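Local structure of sortase B (Streptococcus pyogenes, 3PSQ) at residues E68-R80 and S90-F103. The protein is a class B sortase involved in pilus assembly, probably acting as a cysteine transpeptidase that joins proteins through an acyl-thioester intermediate. Sequence-based numbering, arbitrary orientation. Where two conformers were deposited one is given.
With ZN (zinc ion), chain L; ZN (zinc ion), chain R; ACY (acetic acid), chain H.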
# COMPACT_ATOMS: atom_id res chain seq x y z
N GLU A 68 -20.06 -0.57 -6.80
CA GLU A 68 -20.81 0.11 -7.85
C GLU A 68 -19.91 1.00 -8.66
O GLU A 68 -18.76 1.26 -8.31
CB GLU A 68 -21.95 0.95 -7.26
CG GLU A 68 -23.13 0.15 -6.72
CD GLU A 68 -24.29 1.05 -6.34
OE1 GLU A 68 -24.04 2.11 -5.72
OE2 GLU A 68 -25.46 0.72 -6.67
N TYR A 69 -20.47 1.52 -9.74
CA TYR A 69 -19.76 2.44 -10.56
C TYR A 69 -19.31 3.63 -9.71
O TYR A 69 -20.04 4.08 -8.85
CB TYR A 69 -20.61 2.91 -11.75
CG TYR A 69 -19.92 3.99 -12.53
CD1 TYR A 69 -18.87 3.68 -13.37
CD2 TYR A 69 -20.25 5.33 -12.36
CE1 TYR A 69 -18.19 4.65 -14.07
CE2 TYR A 69 -19.55 6.33 -13.06
CZ TYR A 69 -18.53 5.96 -13.91
OH TYR A 69 -17.82 6.92 -14.59
N SER A 70 -18.13 4.15 -9.99
CA SER A 70 -17.61 5.30 -9.30
C SER A 70 -16.67 6.11 -10.20
O SER A 70 -15.84 5.51 -10.89
CB SER A 70 -16.81 4.86 -8.08
OG SER A 70 -15.92 5.91 -7.74
N LEU A 71 -16.77 7.45 -10.18
CA LEU A 71 -15.83 8.30 -10.91
C LEU A 71 -14.43 8.28 -10.31
O LEU A 71 -13.46 8.56 -11.00
CB LEU A 71 -16.31 9.77 -11.03
CG LEU A 71 -17.58 10.00 -11.88
CD1 LEU A 71 -18.37 11.20 -11.51
CD2 LEU A 71 -17.23 10.05 -13.39
N SER A 72 -14.30 7.93 -9.04
CA SER A 72 -12.93 7.93 -8.53
C SER A 72 -12.34 6.56 -8.28
O SER A 72 -11.14 6.46 -8.23
CB SER A 72 -12.75 8.86 -7.33
OG SER A 72 -13.89 8.89 -6.50
N GLY A 73 -13.17 5.53 -8.12
CA GLY A 73 -12.67 4.19 -7.88
C GLY A 73 -12.09 3.99 -6.47
O GLY A 73 -12.36 4.81 -5.59
N SER A 74 -11.29 2.94 -6.25
CA SER A 74 -10.90 2.55 -4.86
C SER A 74 -9.44 2.15 -4.77
O SER A 74 -8.82 1.78 -5.77
CB SER A 74 -11.73 1.37 -4.37
OG SER A 74 -13.12 1.54 -4.51
N VAL A 75 -8.89 2.21 -3.56
CA VAL A 75 -7.61 1.63 -3.25
C VAL A 75 -7.72 0.12 -3.05
O VAL A 75 -8.66 -0.36 -2.44
CB VAL A 75 -7.01 2.27 -1.97
CG1 VAL A 75 -5.69 1.56 -1.65
CG2 VAL A 75 -6.79 3.81 -2.21
N PHE A 76 -6.76 -0.63 -3.60
CA PHE A 76 -6.90 -2.10 -3.71
C PHE A 76 -5.59 -2.85 -3.43
O PHE A 76 -4.52 -2.40 -3.81
CB PHE A 76 -7.42 -2.47 -5.10
CG PHE A 76 -6.49 -2.07 -6.23
CD1 PHE A 76 -5.53 -2.96 -6.70
CD2 PHE A 76 -6.54 -0.78 -6.78
CE1 PHE A 76 -4.68 -2.58 -7.77
CE2 PHE A 76 -5.69 -0.41 -7.83
CZ PHE A 76 -4.73 -1.28 -8.28
N LEU A 77 -5.69 -4.00 -2.77
CA LEU A 77 -4.58 -4.92 -2.65
C LEU A 77 -4.36 -5.60 -3.99
O LEU A 77 -5.31 -6.09 -4.61
CB LEU A 77 -4.90 -5.99 -1.59
CG LEU A 77 -3.82 -7.07 -1.37
CD1 LEU A 77 -2.52 -6.45 -0.84
CD2 LEU A 77 -4.25 -8.17 -0.43
N ASP A 78 -3.10 -5.69 -4.41
CA ASP A 78 -2.78 -6.41 -5.63
C ASP A 78 -3.51 -7.77 -5.72
O ASP A 78 -3.47 -8.54 -4.74
CB ASP A 78 -1.25 -6.58 -5.74
CG ASP A 78 -0.83 -7.17 -7.07
OD1 ASP A 78 -1.07 -8.36 -7.33
OD2 ASP A 78 -0.26 -6.44 -7.89
N TYR A 79 -4.12 -8.08 -6.88
CA TYR A 79 -4.84 -9.31 -7.07
C TYR A 79 -4.01 -10.58 -6.84
O TYR A 79 -4.59 -11.66 -6.62
CB TYR A 79 -5.54 -9.40 -8.43
CG TYR A 79 -4.68 -9.93 -9.57
CD1 TYR A 79 -4.73 -11.29 -9.98
CD2 TYR A 79 -3.79 -9.08 -10.23
CE1 TYR A 79 -3.93 -11.75 -11.02
CE2 TYR A 79 -3.00 -9.52 -11.27
CZ TYR A 79 -3.07 -10.85 -11.67
OH TYR A 79 -2.25 -11.23 -12.70
N ARG A 80 -2.69 -10.47 -6.88
CA ARG A 80 -1.83 -11.66 -6.76
C ARG A 80 -1.43 -11.93 -5.31
O ARG A 80 -0.75 -12.88 -5.06
CB ARG A 80 -0.55 -11.50 -7.59
CG ARG A 80 -0.77 -11.54 -9.09
CD ARG A 80 0.38 -10.87 -9.83
NE ARG A 80 0.47 -9.44 -9.60
CZ ARG A 80 1.16 -8.59 -10.36
NH1 ARG A 80 1.83 -9.04 -11.43
NH2 ARG A 80 1.21 -7.29 -10.07
N SER A 90 3.23 -7.28 0.10
CA SER A 90 1.86 -6.96 -0.20
C SER A 90 1.80 -5.53 -0.73
O SER A 90 2.28 -4.59 -0.07
CB SER A 90 1.00 -7.15 1.04
OG SER A 90 1.05 -8.51 1.47
N LEU A 91 1.25 -5.38 -1.93
CA LEU A 91 1.16 -4.09 -2.62
C LEU A 91 -0.29 -3.58 -2.59
O LEU A 91 -1.25 -4.22 -3.10
CB LEU A 91 1.66 -4.19 -4.05
CG LEU A 91 1.63 -2.89 -4.87
CD1 LEU A 91 2.49 -1.72 -4.29
CD2 LEU A 91 2.00 -3.21 -6.30
N ILE A 92 -0.44 -2.45 -1.91
CA ILE A 92 -1.70 -1.73 -1.90
C ILE A 92 -1.54 -0.49 -2.80
O ILE A 92 -0.64 0.34 -2.62
CB ILE A 92 -2.12 -1.32 -0.46
CG1 ILE A 92 -2.32 -2.59 0.38
CG2 ILE A 92 -3.40 -0.45 -0.51
CD1 ILE A 92 -2.74 -2.36 1.84
N TYR A 93 -2.40 -0.41 -3.80
CA TYR A 93 -2.22 0.53 -4.89
C TYR A 93 -3.51 1.34 -5.10
O TYR A 93 -4.62 0.91 -4.69
CB TYR A 93 -1.86 -0.28 -6.18
CG TYR A 93 -1.37 0.57 -7.30
CD1 TYR A 93 -0.06 1.02 -7.34
CD2 TYR A 93 -2.25 0.97 -8.32
CE1 TYR A 93 0.40 1.86 -8.35
CE2 TYR A 93 -1.80 1.80 -9.35
CZ TYR A 93 -0.48 2.24 -9.36
OH TYR A 93 -0.03 3.06 -10.39
N ALA A 94 -3.36 2.53 -5.68
CA ALA A 94 -4.50 3.32 -6.19
C ALA A 94 -4.16 3.83 -7.57
O ALA A 94 -3.04 4.27 -7.79
CB ALA A 94 -4.88 4.49 -5.24
N HIS A 95 -5.09 3.69 -8.51
CA HIS A 95 -4.94 4.32 -9.81
C HIS A 95 -5.05 5.84 -9.70
O HIS A 95 -5.27 6.40 -8.62
CB HIS A 95 -5.99 3.76 -10.80
CG HIS A 95 -5.66 2.38 -11.28
ND1 HIS A 95 -4.79 2.14 -12.32
CD2 HIS A 95 -6.07 1.16 -10.85
CE1 HIS A 95 -4.68 0.84 -12.52
NE2 HIS A 95 -5.42 0.23 -11.62
N HIS A 96 -4.86 6.52 -10.83
CA HIS A 96 -4.73 7.97 -10.80
C HIS A 96 -5.81 8.71 -10.02
O HIS A 96 -5.49 9.54 -9.16
CB HIS A 96 -4.63 8.51 -12.25
CG HIS A 96 -4.85 9.99 -12.37
ND1 HIS A 96 -3.85 10.91 -12.14
CD2 HIS A 96 -5.93 10.71 -12.76
CE1 HIS A 96 -4.30 12.14 -12.37
NE2 HIS A 96 -5.57 12.04 -12.74
N MET A 97 -7.09 8.45 -10.31
CA MET A 97 -8.14 9.17 -9.60
C MET A 97 -8.20 8.85 -8.10
O MET A 97 -8.14 9.78 -7.28
CB MET A 97 -9.54 9.00 -10.25
CG MET A 97 -9.69 9.67 -11.63
SD MET A 97 -9.50 11.50 -11.61
CE MET A 97 -10.18 11.90 -9.97
N ALA A 98 -8.34 7.55 -7.75
CA ALA A 98 -8.35 7.13 -6.37
C ALA A 98 -7.09 7.55 -5.60
O ALA A 98 -7.15 7.80 -4.40
CB ALA A 98 -8.55 5.64 -6.24
N GLY A 99 -5.97 7.64 -6.29
CA GLY A 99 -4.74 8.03 -5.65
C GLY A 99 -4.81 9.50 -5.26
O GLY A 99 -4.48 9.86 -4.11
N ASN A 100 -5.19 10.36 -6.22
CA ASN A 100 -5.43 11.76 -5.95
C ASN A 100 -6.51 11.97 -4.88
O ASN A 100 -6.35 12.80 -4.02
CB ASN A 100 -5.80 12.53 -7.23
CG ASN A 100 -4.58 13.04 -7.99
OD1 ASN A 100 -4.10 14.13 -7.75
ND2 ASN A 100 -4.07 12.23 -8.93
N VAL A 101 -7.58 11.19 -4.91
CA VAL A 101 -8.65 11.35 -3.92
C VAL A 101 -8.29 10.82 -2.50
O VAL A 101 -8.58 11.48 -1.49
CB VAL A 101 -9.97 10.76 -4.42
CG1 VAL A 101 -11.08 10.89 -3.35
CG2 VAL A 101 -10.41 11.47 -5.76
N MET A 102 -7.63 9.64 -2.43
CA MET A 102 -7.45 8.96 -1.16
C MET A 102 -6.02 8.94 -0.61
O MET A 102 -5.83 8.96 0.61
CB MET A 102 -8.05 7.55 -1.22
CG MET A 102 -9.52 7.56 -1.61
SD MET A 102 -10.15 5.93 -2.09
CE MET A 102 -10.17 5.11 -0.49
N PHE A 103 -5.05 8.91 -1.51
CA PHE A 103 -3.63 8.83 -1.17
C PHE A 103 -2.91 10.14 -1.47
O PHE A 103 -1.73 10.12 -1.78
CB PHE A 103 -2.94 7.70 -1.98
CG PHE A 103 -3.06 6.28 -1.37
CD1 PHE A 103 -3.60 6.06 -0.12
CD2 PHE A 103 -2.56 5.16 -2.06
CE1 PHE A 103 -3.67 4.73 0.45
CE2 PHE A 103 -2.65 3.84 -1.53
CZ PHE A 103 -3.19 3.64 -0.27
ZN ZN L . -1.91 10.43 -11.69
ZN ZN R . -4.14 3.30 -13.75
C ACY H . -2.18 4.60 -12.34
O ACY H . -1.68 3.44 -12.22
OXT ACY H . -3.25 4.82 -12.97
CH3 ACY H . -1.52 5.77 -11.66
O HOH W 1 -7.73 2.70 -8.14
O HOH W 2 -1.25 9.33 -13.56
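Phe76 and Tyr93 form an antiparallel hydrogen-bonded pair, each backbone N donating to the other's O, with Phe76 N to Tyr93 O at 2.9 Å and nearly straight (168°). Just past the strand, Asp78 N donates to Leu91 O. From Phe76 CB, chi1 of 62° sets CG between its own backbone N and carbonyl carbon, which brings the ring over towards Tyr93. CD2 rests 3.3 Å from Tyr93 O, which lies over a ring face; CE2 reaches His95 CD2 at 3.4 Å; CZ, the tip, meets Tyr93 CD2 at 3.3 Å, while CE1 and CZ both approach Tyr93 CB, a CH-pi contact over the face. Phe76 and Tyr93 run side by side with planes at 63°, whereas the His95 ring is near parallel to Phe76 but slid aside. His95, predicted to be the catalytic proton donor/acceptor, binds a zinc ion through ND1 and hydrogen-bonds Asn57 O through NE2. OXT of an acetic acid, probably from the crystallisation liquor, binds the same zinc; its other oxygen accepts a very short hydrogen bond from Tyr93 OH. Val75 CG1 touches Ile92 CG2, and CG2 lies over the Phe103 ring, 4.1 Å from its centroid. Strand 76-77 lies between strands 48-53 and 89-93 in the sortase sheet; helix 96-102 packs Ala98 and Met102 against Gly73-Val75, and His96 at its start shares a second zinc ion with Cys190 and Asp192.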